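Local atomic coordinates of CHAD domain (Ricinus communis, PDB entry 6QV5), a protein that probably binds inorganic polyphosphate through its all-helical CHAD domain, and also holds a zinc ion. Residues 32-37 with 69-74; 88-93 with 144-149; 107-112 with 269-274; 187-192 with 201-206. One frame throughout, in Å; residues are numbered along the deposited sequence. Where two conformers were deposited one is given.

Contact 1: residues 32-37 with 69-74; sequences AILGNC and SALKLF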
loop_
_atom_site.group_PDB
_atom_site.type_symbol
_atom_site.label_atom_id
_atom_site.label_comp_id
_atom_site.label_asym_id
_atom_site.label_seq_id
_atom_site.Cartn_x
_atom_site.Cartn_y
_atom_site.Cartn_z
ATOM N N ALA A 32 6.944 -17.840 6.284
ATOM C CA ALA A 32 7.897 -16.798 6.671
ATOM C C ALA A 32 7.482 -15.444 6.092
ATOM O O ALA A 32 7.588 -14.436 6.790
ATOM C CB ALA A 32 9.301 -17.164 6.218
ATOM N N ILE A 33 6.993 -15.429 4.827
ATOM C CA ILE A 33 6.516 -14.238 4.109
ATOM C C ILE A 33 5.208 -13.733 4.734
ATOM O O ILE A 33 5.119 -12.553 5.082
ATOM C CB ILE A 33 6.401 -14.505 2.570
ATOM C CG1 ILE A 33 7.798 -14.588 1.918
ATOM C CG2 ILE A 33 5.523 -13.454 1.856
ATOM C CD1 ILE A 33 7.881 -15.419 0.656
ATOM N N LEU A 34 4.203 -14.628 4.880
ATOM C CA LEU A 34 2.903 -14.284 5.463
ATOM C C LEU A 34 2.993 -13.943 6.947
ATOM O O LEU A 34 2.269 -13.062 7.408
ATOM C CB LEU A 34 1.852 -15.375 5.210
ATOM C CG LEU A 34 1.318 -15.520 3.779
ATOM C CD1 LEU A 34 0.381 -16.689 3.688
ATOM C CD2 LEU A 34 0.577 -14.263 3.316
ATOM N N GLY A 35 3.894 -14.624 7.661
ATOM C CA GLY A 35 4.156 -14.395 9.080
ATOM C C GLY A 35 4.755 -13.023 9.326
ATOM O O GLY A 35 4.430 -12.376 10.323
ATOM N N ASN A 36 5.616 -12.567 8.394
ATOM C CA ASN A 36 6.259 -11.252 8.406
ATOM C C ASN A 36 5.197 -10.164 8.182
ATOM O O ASN A 36 5.266 -9.104 8.806
ATOM C CB ASN A 36 7.337 -11.182 7.318
ATOM C CG ASN A 36 8.186 -9.938 7.361
ATOM O OD1 ASN A 36 7.814 -8.883 6.838
ATOM N ND2 ASN A 36 9.352 -10.040 7.979
ATOM N N CYS A 37 4.213 -10.445 7.298
ATOM C CA CYS A 37 3.101 -9.552 6.974
ATOM C C CYS A 37 2.155 -9.413 8.161
ATOM O O CYS A 37 1.781 -8.293 8.505
ATOM C CB CYS A 37 2.363 -10.027 5.726
ATOM S SG CYS A 37 3.282 -9.791 4.185
ATOM N N SER A 69 -1.016 -8.434 -1.293
ATOM C CA SER A 69 -0.148 -8.681 -2.448
ATOM C C SER A 69 0.534 -10.049 -2.345
ATOM O O SER A 69 0.720 -10.710 -3.368
ATOM C CB SER A 69 0.881 -7.564 -2.615
ATOM O OG SER A 69 1.776 -7.495 -1.517
ATOM N N ALA A 70 0.875 -10.482 -1.109
ATOM C CA ALA A 70 1.482 -11.790 -0.837
ATOM C C ALA A 70 0.473 -12.908 -1.118
ATOM O O ALA A 70 0.849 -13.935 -1.675
ATOM C CB ALA A 70 1.963 -11.867 0.604
ATOM N N LEU A 71 -0.812 -12.691 -0.776
ATOM C CA LEU A 71 -1.882 -13.660 -1.031
ATOM C C LEU A 71 -2.211 -13.744 -2.527
ATOM O O LEU A 71 -2.651 -14.795 -2.996
ATOM C CB LEU A 71 -3.145 -13.331 -0.214
ATOM C CG LEU A 71 -3.051 -13.549 1.298
ATOM C CD1 LEU A 71 -4.003 -12.642 2.035
ATOM C CD2 LEU A 71 -3.310 -14.996 1.673
ATOM N N LYS A 72 -1.974 -12.644 -3.272
ATOM C CA LYS A 72 -2.209 -12.558 -4.713
ATOM C C LYS A 72 -1.184 -13.385 -5.495
ATOM O O LYS A 72 -1.562 -14.065 -6.451
ATOM C CB LYS A 72 -2.210 -11.094 -5.180
ATOM C CG LYS A 72 -2.984 -10.866 -6.479
ATOM C CD LYS A 72 -3.290 -9.387 -6.735
ATOM C CE LYS A 72 -4.554 -8.891 -6.058
ATOM N NZ LYS A 72 -5.786 -9.458 -6.674
ATOM N N LEU A 73 0.105 -13.335 -5.093
ATOM C CA LEU A 73 1.161 -14.107 -5.753
ATOM C C LEU A 73 1.103 -15.594 -5.378
ATOM O O LEU A 73 1.415 -16.441 -6.215
ATOM C CB LEU A 73 2.571 -13.508 -5.549
ATOM C CG LEU A 73 3.045 -13.213 -4.123
ATOM C CD1 LEU A 73 3.893 -14.352 -3.578
ATOM C CD2 LEU A 73 3.852 -11.934 -4.084
ATOM N N PHE A 74 0.678 -15.904 -4.135
ATOM C CA PHE A 74 0.535 -17.274 -3.630
ATOM C C PHE A 74 -0.837 -17.892 -3.971
ATOM O O PHE A 74 -1.080 -19.036 -3.595
ATOM C CB PHE A 74 0.762 -17.325 -2.101
ATOM C CG PHE A 74 2.186 -17.228 -1.602
ATOM C CD1 PHE A 74 3.147 -18.148 -2.005
ATOM C CD2 PHE A 74 2.542 -16.281 -0.649
ATOM C CE1 PHE A 74 4.456 -18.074 -1.521
ATOM C CE2 PHE A 74 3.852 -16.205 -0.168
ATOM C CZ PHE A 74 4.800 -17.101 -0.609
#
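I33 and F74 make the closest approach between these two helical segments, and A70 CB lies beside them, against I33 and L34. The I33 side chain can be followed outward. Its CB points at the other helix and lies 4.1 Å from F74 CE2. The branch methyl CG2 stands anti to the backbone N and divides its contact between two partners. It meets F74 CE2 at 3.8 Å, at the edge of the ring and in its plane, and A70 CB at 4.1 Å. The longer branch leaves beside the backbone N (chi1 -73°) and carries CD1 along the ring rim, where it touches F74 CZ at 3.7 Å. L73 CD1, from the ring's own segment, lies over one face.

L34 starts off to the side, but its tip turns inward. Its CD2 reaches A70 CB at 3.9 Å and also lies 4.2 Å from L71 CG. C37 SG adds a looser touch on A70 CB. The small A70 methyl thus meets three side chains of 32-37.

Helices 26-42 and 54-73 pack as near-antiparallel neighbours in this all-helical, four-helix-bundle fold. Their short axes lie 10.5 Å apart at a signed angle of -160°. All the touching residues are buried. The rings of F30 and F74 meet edge-to-face. Helix 198-217 covers I33 and C37 through F217, and helix 147-163 closes over L34 and L71 through W159.

Contact 2: residues 88-93 with 144-149; sequences ISWLGT and LLSPRY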
loop_
_atom_site.group_PDB
_atom_site.type_symbol
_atom_site.label_atom_id
_atom_site.label_comp_id
_atom_site.label_asym_id
_atom_site.label_seq_id
_atom_site.Cartn_x
_atom_site.Cartn_y
_atom_site.Cartn_z
ATOM N N ILE A 88 -10.290 -9.135 4.941
ATOM C CA ILE A 88 -9.035 -8.434 4.625
ATOM C C ILE A 88 -9.386 -7.123 3.902
ATOM O O ILE A 88 -8.804 -6.079 4.207
ATOM C CB ILE A 88 -8.051 -9.343 3.824
ATOM C CG1 ILE A 88 -7.464 -10.446 4.733
ATOM C CG2 ILE A 88 -6.918 -8.534 3.156
ATOM C CD1 ILE A 88 -7.085 -11.736 4.023
ATOM N N SER A 89 -10.380 -7.184 2.988
ATOM C CA SER A 89 -10.896 -6.038 2.237
ATOM C C SER A 89 -11.568 -5.034 3.177
ATOM O O SER A 89 -11.421 -3.829 2.978
ATOM C CB SER A 89 -11.868 -6.497 1.154
ATOM O OG SER A 89 -11.207 -7.305 0.194
ATOM N N TRP A 90 -12.269 -5.538 4.217
ATOM C CA TRP A 90 -12.929 -4.732 5.246
ATOM C C TRP A 90 -11.877 -4.002 6.093
ATOM O O TRP A 90 -12.018 -2.802 6.325
ATOM C CB TRP A 90 -13.856 -5.608 6.117
ATOM C CG TRP A 90 -14.197 -5.019 7.455
ATOM C CD1 TRP A 90 -15.097 -4.029 7.711
ATOM C CD2 TRP A 90 -13.625 -5.382 8.719
ATOM N NE1 TRP A 90 -15.125 -3.750 9.059
ATOM C CE2 TRP A 90 -14.229 -4.565 9.701
ATOM C CE3 TRP A 90 -12.651 -6.314 9.118
ATOM C CZ2 TRP A 90 -13.900 -4.661 11.059
ATOM C CZ3 TRP A 90 -12.322 -6.403 10.461
ATOM C CH2 TRP A 90 -12.946 -5.588 11.415
ATOM N N LEU A 91 -10.822 -4.725 6.530
ATOM C CA LEU A 91 -9.711 -4.189 7.325
ATOM C C LEU A 91 -8.923 -3.128 6.537
ATOM O O LEU A 91 -8.529 -2.110 7.111
ATOM C CB LEU A 91 -8.792 -5.336 7.801
ATOM C CG LEU A 91 -7.548 -4.981 8.633
ATOM C CD1 LEU A 91 -7.919 -4.324 9.953
ATOM C CD2 LEU A 91 -6.701 -6.209 8.890
ATOM N N GLY A 92 -8.729 -3.376 5.239
ATOM C CA GLY A 92 -8.040 -2.469 4.327
ATOM C C GLY A 92 -8.797 -1.173 4.115
ATOM O O GLY A 92 -8.185 -0.107 4.034
ATOM N N THR A 93 -10.141 -1.260 4.049
ATOM C CA THR A 93 -11.053 -0.123 3.881
ATOM C C THR A 93 -11.108 0.718 5.168
ATOM O O THR A 93 -11.092 1.947 5.085
ATOM C CB THR A 93 -12.438 -0.623 3.410
ATOM O OG1 THR A 93 -12.275 -1.357 2.194
ATOM C CG2 THR A 93 -13.443 0.506 3.190
ATOM N N LEU A 144 -10.653 -2.623 15.090
ATOM C CA LEU A 144 -9.585 -3.482 15.599
ATOM C C LEU A 144 -9.969 -4.154 16.913
ATOM O O LEU A 144 -9.518 -5.269 17.175
ATOM C CB LEU A 144 -8.269 -2.704 15.756
ATOM C CG LEU A 144 -7.651 -2.104 14.489
ATOM C CD1 LEU A 144 -6.432 -1.290 14.826
ATOM C CD2 LEU A 144 -7.307 -3.177 13.468
ATOM N N LEU A 145 -10.800 -3.477 17.734
ATOM C CA LEU A 145 -11.287 -3.980 19.023
ATOM C C LEU A 145 -12.460 -4.950 18.846
ATOM O O LEU A 145 -12.790 -5.684 19.781
ATOM C CB LEU A 145 -11.700 -2.817 19.948
ATOM C CG LEU A 145 -10.585 -1.923 20.501
ATOM C CD1 LEU A 145 -11.162 -0.646 21.079
ATOM C CD2 LEU A 145 -9.745 -2.648 21.556
ATOM N N SER A 146 -13.089 -4.945 17.654
ATOM C CA SER A 146 -14.220 -5.808 17.319
ATOM C C SER A 146 -13.773 -7.271 17.166
ATOM O O SER A 146 -12.638 -7.502 16.737
ATOM C CB SER A 146 -14.905 -5.319 16.043
ATOM O OG SER A 146 -14.159 -5.621 14.876
ATOM N N PRO A 147 -14.639 -8.274 17.480
ATOM C CA PRO A 147 -14.219 -9.680 17.327
ATOM C C PRO A 147 -13.903 -10.096 15.887
ATOM O O PRO A 147 -13.187 -11.077 15.700
ATOM C CB PRO A 147 -15.397 -10.476 17.909
ATOM C CG PRO A 147 -16.165 -9.494 18.737
ATOM C CD PRO A 147 -16.013 -8.193 18.016
ATOM N N ARG A 148 -14.405 -9.340 14.881
ATOM C CA ARG A 148 -14.180 -9.595 13.455
ATOM C C ARG A 148 -12.686 -9.540 13.096
ATOM O O ARG A 148 -12.223 -10.360 12.300
ATOM C CB ARG A 148 -14.985 -8.608 12.588
ATOM C CG ARG A 148 -15.116 -9.049 11.132
ATOM C CD ARG A 148 -15.802 -8.022 10.257
ATOM N NE ARG A 148 -15.771 -8.432 8.852
ATOM C CZ ARG A 148 -16.366 -7.778 7.860
ATOM N NH1 ARG A 148 -17.056 -6.670 8.103
ATOM N NH2 ARG A 148 -16.280 -8.230 6.615
ATOM N N TYR A 149 -11.937 -8.588 13.693
ATOM C CA TYR A 149 -10.504 -8.433 13.448
ATOM C C TYR A 149 -9.672 -9.564 14.057
ATOM O O TYR A 149 -8.853 -10.159 13.351
ATOM C CB TYR A 149 -9.994 -7.056 13.921
ATOM C CG TYR A 149 -8.486 -6.928 13.865
ATOM C CD1 TYR A 149 -7.820 -6.815 12.648
ATOM C CD2 TYR A 149 -7.720 -6.972 15.027
ATOM C CE1 TYR A 149 -6.431 -6.725 12.590
ATOM C CE2 TYR A 149 -6.331 -6.883 14.981
ATOM C CZ TYR A 149 -5.691 -6.755 13.759
ATOM O OH TYR A 149 -4.323 -6.674 13.702
#
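L91 and Y149 bring their CA atoms to 7.5 Å, where helix 82-108 passes the corner between helices 122-145 and 147-163. The main side-chain contact is W90 with R148. The guanidinium lies flat on one face of the indole, with planes 10° apart and R148 CZ 3.8 Å from the centroid of the five-membered ring. This is a cation-pi stack. The aliphatic part of the arginine uses the same face: R148 CD sits 3.6 Å from the centroid of the six-membered ring, almost on its normal, as a CH-pi contact. R148 is extended from CG to NE, with CG anti to the backbone N (chi1 -164°), and this carries the chain across one face of the indole. A salt bridge from R148 NE to D87 OD1 helps to fix the guanidinium there.

S146 is the N-cap of helix 147-163, which begins directly after the turn from helix 122-145. Its OG meets the indole edge, 3.7 Å from W90 CH2, and hydrogen bonds to A143 O.

Further inside, the contact becomes apolar. L91 CD1 touches L144 CD2 and Y149 CD1, each at 3.7 Å. L91 CD2 meets the tyrosine edge in its plane, while L144 CD2 lies over the centre of one ring face. Y149 OH is hydrogen-bonded to E45 OE2, and M60 of helix 54-73 packs on both L144 and Y149.

Contact 3: residues 107-112 with 269-274; sequences STLPRI and QFARGY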
loop_
_atom_site.group_PDB
_atom_site.type_symbol
_atom_site.label_atom_id
_atom_site.label_comp_id
_atom_site.label_asym_id
_atom_site.label_seq_id
_atom_site.Cartn_x
_atom_site.Cartn_y
_atom_site.Cartn_z
ATOM N N SER A 107 -0.002 16.157 4.406
ATOM C CA SER A 107 0.757 16.296 3.163
ATOM C C SER A 107 0.070 17.099 2.047
ATOM O O SER A 107 0.727 17.934 1.428
ATOM C CB SER A 107 1.162 14.917 2.643
ATOM O OG SER A 107 1.886 14.981 1.425
ATOM N N THR A 108 -1.219 16.832 1.770
ATOM C CA THR A 108 -1.933 17.468 0.659
ATOM C C THR A 108 -2.400 18.906 0.948
ATOM O O THR A 108 -2.233 19.761 0.079
ATOM C CB THR A 108 -3.080 16.586 0.159
ATOM O OG1 THR A 108 -2.806 15.221 0.483
ATOM C CG2 THR A 108 -3.277 16.705 -1.340
ATOM N N LEU A 109 -2.992 19.179 2.128
ATOM C CA LEU A 109 -3.451 20.531 2.476
ATOM C C LEU A 109 -2.316 21.529 2.804
ATOM O O LEU A 109 -2.446 22.678 2.381
ATOM C CB LEU A 109 -4.500 20.528 3.601
ATOM C CG LEU A 109 -5.936 20.202 3.193
ATOM C CD1 LEU A 109 -6.723 19.692 4.372
ATOM C CD2 LEU A 109 -6.639 21.414 2.597
ATOM N N PRO A 110 -1.209 21.162 3.520
ATOM C CA PRO A 110 -0.167 22.164 3.829
ATOM C C PRO A 110 0.563 22.788 2.636
ATOM O O PRO A 110 1.113 23.881 2.790
ATOM C CB PRO A 110 0.807 21.398 4.735
ATOM C CG PRO A 110 0.015 20.268 5.278
ATOM C CD PRO A 110 -0.874 19.867 4.149
ATOM N N ARG A 111 0.567 22.124 1.456
ATOM C CA ARG A 111 1.233 22.657 0.260
ATOM C C ARG A 111 0.383 23.732 -0.470
ATOM O O ARG A 111 0.828 24.278 -1.485
ATOM C CB ARG A 111 1.720 21.540 -0.693
ATOM C CG ARG A 111 0.661 20.556 -1.189
ATOM C CD ARG A 111 1.268 19.431 -2.017
ATOM N NE ARG A 111 2.100 18.534 -1.210
ATOM C CZ ARG A 111 2.914 17.607 -1.704
ATOM N NH1 ARG A 111 3.016 17.433 -3.017
ATOM N NH2 ARG A 111 3.633 16.844 -0.891
ATOM N N ILE A 112 -0.806 24.066 0.082
ATOM C CA ILE A 112 -1.703 25.106 -0.434
ATOM C C ILE A 112 -1.382 26.406 0.324
ATOM O O ILE A 112 -1.531 26.454 1.549
ATOM C CB ILE A 112 -3.208 24.703 -0.313
ATOM C CG1 ILE A 112 -3.492 23.338 -0.989
ATOM C CG2 ILE A 112 -4.124 25.809 -0.874
ATOM C CD1 ILE A 112 -4.771 22.622 -0.531
ATOM N N GLN A 269 -14.378 24.286 -1.830
ATOM C CA GLN A 269 -14.289 24.624 -3.253
ATOM C C GLN A 269 -12.988 25.352 -3.605
ATOM O O GLN A 269 -12.455 25.133 -4.693
ATOM C CB GLN A 269 -15.526 25.412 -3.723
ATOM C CG GLN A 269 -16.801 24.572 -3.848
ATOM C CD GLN A 269 -16.810 23.677 -5.062
ATOM O OE1 GLN A 269 -16.316 22.545 -5.035
ATOM N NE2 GLN A 269 -17.380 24.162 -6.155
ATOM N N PHE A 270 -12.460 26.176 -2.669
ATOM C CA PHE A 270 -11.194 26.894 -2.827
ATOM C C PHE A 270 -10.036 25.896 -2.866
ATOM O O PHE A 270 -9.159 26.013 -3.724
ATOM C CB PHE A 270 -10.990 27.931 -1.701
ATOM C CG PHE A 270 -9.760 28.796 -1.871
ATOM C CD1 PHE A 270 -9.815 29.971 -2.609
ATOM C CD2 PHE A 270 -8.546 28.429 -1.299
ATOM C CE1 PHE A 270 -8.673 30.763 -2.779
ATOM C CE2 PHE A 270 -7.405 29.216 -1.476
ATOM C CZ PHE A 270 -7.477 30.379 -2.211
ATOM N N ALA A 271 -10.044 24.916 -1.936
ATOM C CA ALA A 271 -9.041 23.859 -1.836
ATOM C C ALA A 271 -9.130 22.930 -3.047
ATOM O O ALA A 271 -8.096 22.569 -3.606
ATOM C CB ALA A 271 -9.237 23.071 -0.549
ATOM N N ARG A 272 -10.365 22.582 -3.471
ATOM C CA ARG A 272 -10.640 21.718 -4.623
ATOM C C ARG A 272 -10.180 22.355 -5.930
ATOM O O ARG A 272 -9.648 21.655 -6.789
ATOM C CB ARG A 272 -12.125 21.335 -4.693
ATOM C CG ARG A 272 -12.514 20.234 -3.711
ATOM C CD ARG A 272 -13.901 19.675 -3.970
ATOM N NE ARG A 272 -13.942 18.839 -5.173
ATOM C CZ ARG A 272 -14.583 19.160 -6.292
ATOM N NH1 ARG A 272 -15.259 20.300 -6.375
ATOM N NH2 ARG A 272 -14.556 18.343 -7.335
ATOM N N GLY A 273 -10.370 23.670 -6.052
ATOM C CA GLY A 273 -9.944 24.449 -7.207
ATOM C C GLY A 273 -8.435 24.466 -7.334
ATOM O O GLY A 273 -7.902 24.252 -8.425
ATOM N N TYR A 274 -7.741 24.666 -6.190
ATOM C CA TYR A 274 -6.281 24.687 -6.069
ATOM C C TYR A 274 -5.670 23.331 -6.426
ATOM O O TYR A 274 -4.665 23.286 -7.138
ATOM C CB TYR A 274 -5.864 25.101 -4.641
ATOM C CG TYR A 274 -4.425 25.559 -4.513
ATOM C CD1 TYR A 274 -4.107 26.914 -4.459
ATOM C CD2 TYR A 274 -3.384 24.639 -4.400
ATOM C CE1 TYR A 274 -2.785 27.342 -4.322
ATOM C CE2 TYR A 274 -2.060 25.055 -4.272
ATOM C CZ TYR A 274 -1.765 26.407 -4.232
ATOM O OH TYR A 274 -0.462 26.820 -4.103
#
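The Y274 ring carries I112 on one face. I112 CG2 stands 3.6 Å from the ring centroid and 11° off the normal, a CH-pi contact over the centre. The other branch lies nearer the rim, with I112 CG1 3.7 Å from Y274 CD2. Y274 CG is anti to the backbone N (chi1 -162°), and the ring reaches out from its helix over the isoleucine. At its far end, Y274 OH lies 3.9 Å from R111 O. The second flat group, the R272 guanidinium, has Q269 at its edge: R272 NH1 gives a 2.8 Å hydrogen bond to Q269 OE1, in both the guanidinium and the carbonyl plane.

I112 is held at the end of a type I beta turn, L109 to I112, at the C-terminal end of helix 82-108. The turn meets helix 265-281. It is closed by a backbone hydrogen bond from I112 N to L109 O. R111 NE bonds back to S107 O, tilted from the carbonyl plane.

Away from the ring the contacts are longer. A271 CB points at the turn and lies 4.4 Å from L109 CD2. Helix 122-145 packs against both segments, with L122 on I112, V129 on L109 and L125 on A271.

Contact 4: residues 187-192 with 201-206; sequences LKRAAR and AHRTRI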
loop_
_atom_site.group_PDB
_atom_site.type_symbol
_atom_site.label_atom_id
_atom_site.label_comp_id
_atom_site.label_asym_id
_atom_site.label_seq_id
_atom_site.Cartn_x
_atom_site.Cartn_y
_atom_site.Cartn_z
ATOM N N LEU A 187 6.555 -3.595 -17.032
ATOM C CA LEU A 187 7.037 -3.057 -18.305
ATOM C C LEU A 187 5.914 -2.872 -19.326
ATOM O O LEU A 187 5.912 -1.870 -20.042
ATOM C CB LEU A 187 8.161 -3.943 -18.870
ATOM C CG LEU A 187 9.591 -3.389 -18.783
ATOM C CD1 LEU A 187 10.072 -3.275 -17.336
ATOM C CD2 LEU A 187 10.555 -4.262 -19.561
ATOM N N LYS A 188 4.951 -3.822 -19.374
ATOM C CA LYS A 188 3.792 -3.782 -20.275
ATOM C C LYS A 188 2.874 -2.610 -19.912
ATOM O O LYS A 188 2.456 -1.869 -20.801
ATOM C CB LYS A 188 3.013 -5.108 -20.213
ATOM C CG LYS A 188 2.080 -5.352 -21.399
ATOM C CD LYS A 188 0.895 -6.254 -21.035
ATOM C CE LYS A 188 1.227 -7.730 -21.015
ATOM N NZ LYS A 188 0.059 -8.552 -20.603
ATOM N N ARG A 189 2.580 -2.443 -18.605
ATOM C CA ARG A 189 1.729 -1.372 -18.080
ATOM C C ARG A 189 2.375 0.006 -18.217
ATOM O O ARG A 189 1.661 0.984 -18.430
ATOM C CB ARG A 189 1.311 -1.653 -16.631
ATOM C CG ARG A 189 0.227 -2.716 -16.523
ATOM C CD ARG A 189 0.044 -3.192 -15.100
ATOM N NE ARG A 189 -1.034 -4.174 -15.000
ATOM C CZ ARG A 189 -1.629 -4.529 -13.865
ATOM N NH1 ARG A 189 -1.256 -3.982 -12.714
ATOM N NH2 ARG A 189 -2.600 -5.431 -13.871
ATOM N N ALA A 190 3.718 0.080 -18.121
ATOM C CA ALA A 190 4.476 1.325 -18.275
ATOM C C ALA A 190 4.520 1.764 -19.747
ATOM O O ALA A 190 4.635 2.960 -20.022
ATOM C CB ALA A 190 5.885 1.153 -17.732
ATOM N N ALA A 191 4.418 0.794 -20.683
ATOM C CA ALA A 191 4.408 1.026 -22.131
ATOM C C ALA A 191 2.998 1.383 -22.624
ATOM O O ALA A 191 2.853 2.291 -23.444
ATOM C CB ALA A 191 4.928 -0.202 -22.864
ATOM N N ARG A 192 1.963 0.680 -22.105
ATOM C CA ARG A 192 0.548 0.898 -22.434
ATOM C C ARG A 192 0.021 2.216 -21.841
ATOM O O ARG A 192 -1.015 2.718 -22.283
ATOM C CB ARG A 192 -0.306 -0.291 -21.950
ATOM C CG ARG A 192 -0.743 -1.254 -23.055
ATOM C CD ARG A 192 0.297 -2.315 -23.381
ATOM N NE ARG A 192 -0.269 -3.385 -24.205
ATOM C CZ ARG A 192 0.444 -4.322 -24.824
ATOM N NH1 ARG A 192 1.769 -4.329 -24.731
ATOM N NH2 ARG A 192 -0.161 -5.254 -25.548
ATOM N N ALA A 201 -2.352 4.794 -15.369
ATOM C CA ALA A 201 -1.438 5.320 -14.349
ATOM C C ALA A 201 -1.548 4.545 -13.032
ATOM O O ALA A 201 -0.530 4.316 -12.376
ATOM C CB ALA A 201 -1.704 6.798 -14.114
ATOM N N HIS A 202 -2.782 4.135 -12.659
ATOM C CA HIS A 202 -3.078 3.353 -11.454
ATOM C C HIS A 202 -2.513 1.933 -11.587
ATOM O O HIS A 202 -1.964 1.408 -10.616
ATOM C CB HIS A 202 -4.596 3.340 -11.176
ATOM C CG HIS A 202 -5.060 2.230 -10.282
ATOM N ND1 HIS A 202 -4.866 2.276 -8.914
ATOM C CD2 HIS A 202 -5.695 1.077 -10.597
ATOM C CE1 HIS A 202 -5.384 1.153 -8.441
ATOM N NE2 HIS A 202 -5.893 0.399 -9.416
ATOM N N ARG A 203 -2.645 1.326 -12.790
ATOM C CA ARG A 203 -2.142 -0.016 -13.108
ATOM C C ARG A 203 -0.619 -0.089 -12.989
ATOM O O ARG A 203 -0.100 -1.084 -12.483
ATOM C CB ARG A 203 -2.595 -0.455 -14.508
ATOM C CG ARG A 203 -3.931 -1.185 -14.514
ATOM C CD ARG A 203 -4.289 -1.696 -15.898
ATOM N NE ARG A 203 -4.791 -0.629 -16.765
ATOM C CZ ARG A 203 -4.939 -0.732 -18.082
ATOM N NH1 ARG A 203 -4.615 -1.859 -18.707
ATOM N NH2 ARG A 203 -5.404 0.290 -18.786
ATOM N N THR A 204 0.087 0.974 -13.430
ATOM C CA THR A 204 1.547 1.086 -13.365
ATOM C C THR A 204 1.997 1.215 -11.901
ATOM O O THR A 204 2.945 0.531 -11.505
ATOM C CB THR A 204 2.042 2.236 -14.267
ATOM O OG1 THR A 204 1.494 2.075 -15.577
ATOM C CG2 THR A 204 3.566 2.305 -14.361
ATOM N N ARG A 205 1.298 2.079 -11.112
ATOM C CA ARG A 205 1.566 2.335 -9.696
ATOM C C ARG A 205 1.436 1.053 -8.851
ATOM O O ARG A 205 2.258 0.817 -7.962
ATOM C CB ARG A 205 0.616 3.440 -9.194
ATOM C CG ARG A 205 0.885 3.955 -7.780
ATOM C CD ARG A 205 0.096 5.221 -7.465
ATOM N NE ARG A 205 -1.343 5.077 -7.704
ATOM C CZ ARG A 205 -2.221 4.649 -6.803
ATOM N NH1 ARG A 205 -1.821 4.319 -5.579
ATOM N NH2 ARG A 205 -3.505 4.548 -7.114
ATOM N N ILE A 206 0.395 0.235 -9.125
ATOM C CA ILE A 206 0.166 -1.007 -8.374
ATOM C C ILE A 206 1.167 -2.096 -8.803
ATOM O O ILE A 206 1.593 -2.882 -7.957
ATOM C CB ILE A 206 -1.310 -1.503 -8.352
ATOM C CG1 ILE A 206 -1.841 -1.880 -9.755
ATOM C CG2 ILE A 206 -2.225 -0.486 -7.651
ATOM C CD1 ILE A 206 -2.813 -3.068 -9.767
#
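R189 reaches across to R203 and gives the hydrogen bond of this contact, R189 NH1 to R203 O at 3.1 Å. The bond is bent, with an N-H...O angle of 144°, and the donor is tilted from the carbonyl plane. The arginine reaches this oxygen because CG stands beside the backbone N and the chain then runs extended from CG to NE. Its guanidinium has R203 CG over the centre of one face. At the edge lies I206 CD1, 3.5 Å from R189 NH1. The R203 side chain crosses R189 at about a right angle. It bends away at chi3, and its own guanidinium is turned 68° from that of R189, with the two NE atoms 5.5 Å apart.

Helices 171-192 and 198-217 form an antiparallel helical hairpin. Their short axes come within 8.6 Å at a signed angle of -155°. The nearest CA atoms, those of R189 and T204, are 5.3 Å apart.

At this close point T204 OG1 lies 3.1 Å from R189 O. Its hydrogen bond goes to S200 O, one turn earlier on its own helix. T204 CG2 comes within 4.1 Å of A190 CA. In the next shell, R203 NE bonds to A199 O, which ties the bent arginine to its own helix. A207 and R210 touch the R189 side chain, and L241 of helix 224-260 packs against T204.

Contact 1 is fully buried and apolar, while the other three are partly buried; contacts 2 and 4 bring in arginines. Contact 2 grades from an arginine-indole stack outside to leucines and a tyrosine ring inside, and it adjoins contact 1 through L71 CD1 and I88 CD1. Contact 3 is the farthest of the four from the chain centre, and is mostly aliphatic-aromatic. It shares helix 82-108 with contact 2, though their centres are 31 Å apart. Contacts 1 and 4 both pair nearly antiparallel helices, but contact 4 brings them closer and is the one with a hydrogen bond between its segments. Contacts 2 and 4 lie on opposite sides of the chain centre.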